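Local coordinates for cytosolic protein (PDB 2QZI) that is of unknown function, a small cytosolic protein of the DUF1827 family in which one antiparallel sheet packs against helices, at residues A[35-39]-A[51-57]. Sequence-based numbering, arbitrary orientation.
Sequences GNTDV and LISNKHR
Asp-38 and Ser-53 form the last hydrogen-bonded pair at the open end of an antiparallel beta hairpin, strands 37-44 and 47-53 in the middle of the sheet. Asp-38 N gives to Ser-53 O at 2.8 Å, and Ser-53 N returns a bond to Asp-38 O at 3.1 Å. Next along comes the non-hydrogen-bonded pair Val-39 and Ile-52, where Val-39 CA lies against Leu-51 O. Both side chains of this pair point to the face on which helix 61-74 lies, and both touch Ile-67; on the same side, Thr-37 CG2 touches Ile-52 CG2 at 3.6 Å.

Above the other face, Asp-38 OD2 makes a long, weak salt bridge with Lys-55 NZ, whose chain bends at chi3 and chi4 to bring the amine across the carboxylate. A water bridges this same oxygen to Ser-53 OG.

Beside the Asp-38 and Ser-53 pair, Asn-54 ties the two segments together through its side chain. With CG anti to the backbone N (chi1 -166°), its amide reaches over to 35-39: Asn-54 ND2 gives to Asn-36 OD1 at 3.2 Å, approaching from above that carbonyl's plane, and bonds more weakly to Thr-37 OG1. Arg-57 NH2 adds a weak, bent bond to Asn-36 OD1. Asn-54 ND2 also sits over the centre of the Arg-57 guanidinium, 2.9 Å above its plane, a contact between donors and not a hydrogen bond. Glu-63 of helix 61-74 backs this cluster, taking Arg-57 NH1 in a salt bridge and Thr-37 OG1 in a hydrogen bond.

The other end of the Asn-54 amide helps fix its rotation. OD1 closes an Asx turn by accepting from His-56 N, and it also receives His-56 ND1 in the imidazole plane, 3.0 Å away, nearly in line with the Asn-54 CG-OD1 bond.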
# COMPACT_ATOMS: atom_id res chain seq x y z
N GLY A 35 -12.58 4.22 -3.34
CA GLY A 35 -13.36 4.90 -4.39
C GLY A 35 -12.74 4.56 -5.74
O GLY A 35 -12.64 3.39 -6.07
N ASN A 36 -12.30 5.55 -6.51
CA ASN A 36 -11.61 5.27 -7.78
C ASN A 36 -10.06 5.25 -7.71
O ASN A 36 -9.38 5.02 -8.70
CB ASN A 36 -12.13 6.12 -8.95
CG ASN A 36 -12.23 7.62 -8.63
OD1 ASN A 36 -11.43 8.19 -7.91
ND2 ASN A 36 -13.23 8.26 -9.22
N THR A 37 -9.55 5.47 -6.50
CA THR A 37 -8.17 5.28 -6.16
C THR A 37 -7.85 3.80 -5.90
O THR A 37 -8.62 3.06 -5.21
CB THR A 37 -7.80 6.18 -4.93
OG1 THR A 37 -7.88 7.55 -5.32
CG2 THR A 37 -6.40 5.95 -4.47
N ASP A 38 -6.70 3.36 -6.44
CA ASP A 38 -6.29 1.96 -6.28
C ASP A 38 -5.07 1.85 -5.37
O ASP A 38 -4.17 2.64 -5.46
CB ASP A 38 -5.85 1.33 -7.58
CG ASP A 38 -6.82 1.50 -8.67
OD1 ASP A 38 -7.96 1.01 -8.52
OD2 ASP A 38 -6.42 2.16 -9.68
N VAL A 39 -5.06 0.80 -4.55
CA VAL A 39 -4.03 0.61 -3.56
C VAL A 39 -3.56 -0.82 -3.75
O VAL A 39 -4.37 -1.72 -4.01
CB VAL A 39 -4.54 0.89 -2.10
CG1 VAL A 39 -3.45 0.79 -1.09
CG2 VAL A 39 -5.18 2.29 -2.00
N LEU A 51 1.39 1.20 -2.59
CA LEU A 51 1.33 1.91 -3.90
C LEU A 51 -0.09 2.44 -4.15
O LEU A 51 -1.04 1.66 -4.22
CB LEU A 51 1.72 0.97 -5.07
CG LEU A 51 3.16 0.55 -4.83
CD1 LEU A 51 3.28 -0.90 -4.25
CD2 LEU A 51 3.96 0.77 -6.10
N ILE A 52 -0.20 3.75 -4.24
CA ILE A 52 -1.49 4.45 -4.26
C ILE A 52 -1.51 5.29 -5.53
O ILE A 52 -0.59 6.08 -5.79
CB ILE A 52 -1.68 5.37 -3.05
CG1 ILE A 52 -1.56 4.55 -1.74
CG2 ILE A 52 -3.01 6.21 -3.15
CD1 ILE A 52 -1.26 5.46 -0.54
N SER A 53 -2.51 5.04 -6.36
CA SER A 53 -2.57 5.64 -7.67
C SER A 53 -4.02 5.85 -8.10
O SER A 53 -4.93 5.24 -7.55
CB SER A 53 -1.89 4.70 -8.66
OG SER A 53 -2.54 3.43 -8.59
N ASN A 54 -4.22 6.72 -9.07
CA ASN A 54 -5.55 7.04 -9.53
C ASN A 54 -5.56 7.40 -11.01
O ASN A 54 -5.19 8.48 -11.36
CB ASN A 54 -6.10 8.22 -8.73
CG ASN A 54 -7.61 8.41 -8.93
OD1 ASN A 54 -8.14 8.26 -10.03
ND2 ASN A 54 -8.30 8.69 -7.85
N LYS A 55 -6.01 6.51 -11.88
CA LYS A 55 -5.94 6.69 -13.33
C LYS A 55 -6.42 8.07 -13.84
O LYS A 55 -5.82 8.66 -14.75
CB LYS A 55 -6.66 5.51 -14.03
CG LYS A 55 -6.12 4.12 -13.56
CD LYS A 55 -6.71 2.92 -14.30
CE LYS A 55 -8.15 2.56 -13.80
NZ LYS A 55 -8.14 1.54 -12.66
N HIS A 56 -7.46 8.62 -13.20
CA HIS A 56 -8.16 9.83 -13.67
C HIS A 56 -7.57 11.16 -13.16
O HIS A 56 -7.56 12.17 -13.89
CB HIS A 56 -9.64 9.76 -13.28
CG HIS A 56 -10.20 8.37 -13.26
ND1 HIS A 56 -10.08 7.53 -12.17
CD2 HIS A 56 -10.89 7.66 -14.20
CE1 HIS A 56 -10.66 6.37 -12.43
NE2 HIS A 56 -11.18 6.43 -13.65
N ARG A 57 -7.09 11.17 -11.92
CA ARG A 57 -6.79 12.43 -11.24
C ARG A 57 -5.61 12.25 -10.33
O ARG A 57 -5.19 11.12 -10.08
CB ARG A 57 -8.00 12.91 -10.42
CG ARG A 57 -8.59 11.88 -9.43
CD ARG A 57 -9.69 12.48 -8.53
NE ARG A 57 -10.33 11.47 -7.67
CZ ARG A 57 -9.77 10.93 -6.59
NH1 ARG A 57 -8.52 11.29 -6.18
NH2 ARG A 57 -10.45 10.00 -5.90
O HOH W 1 -12.87 8.51 -5.41
O HOH W 2 -4.21 3.16 -10.80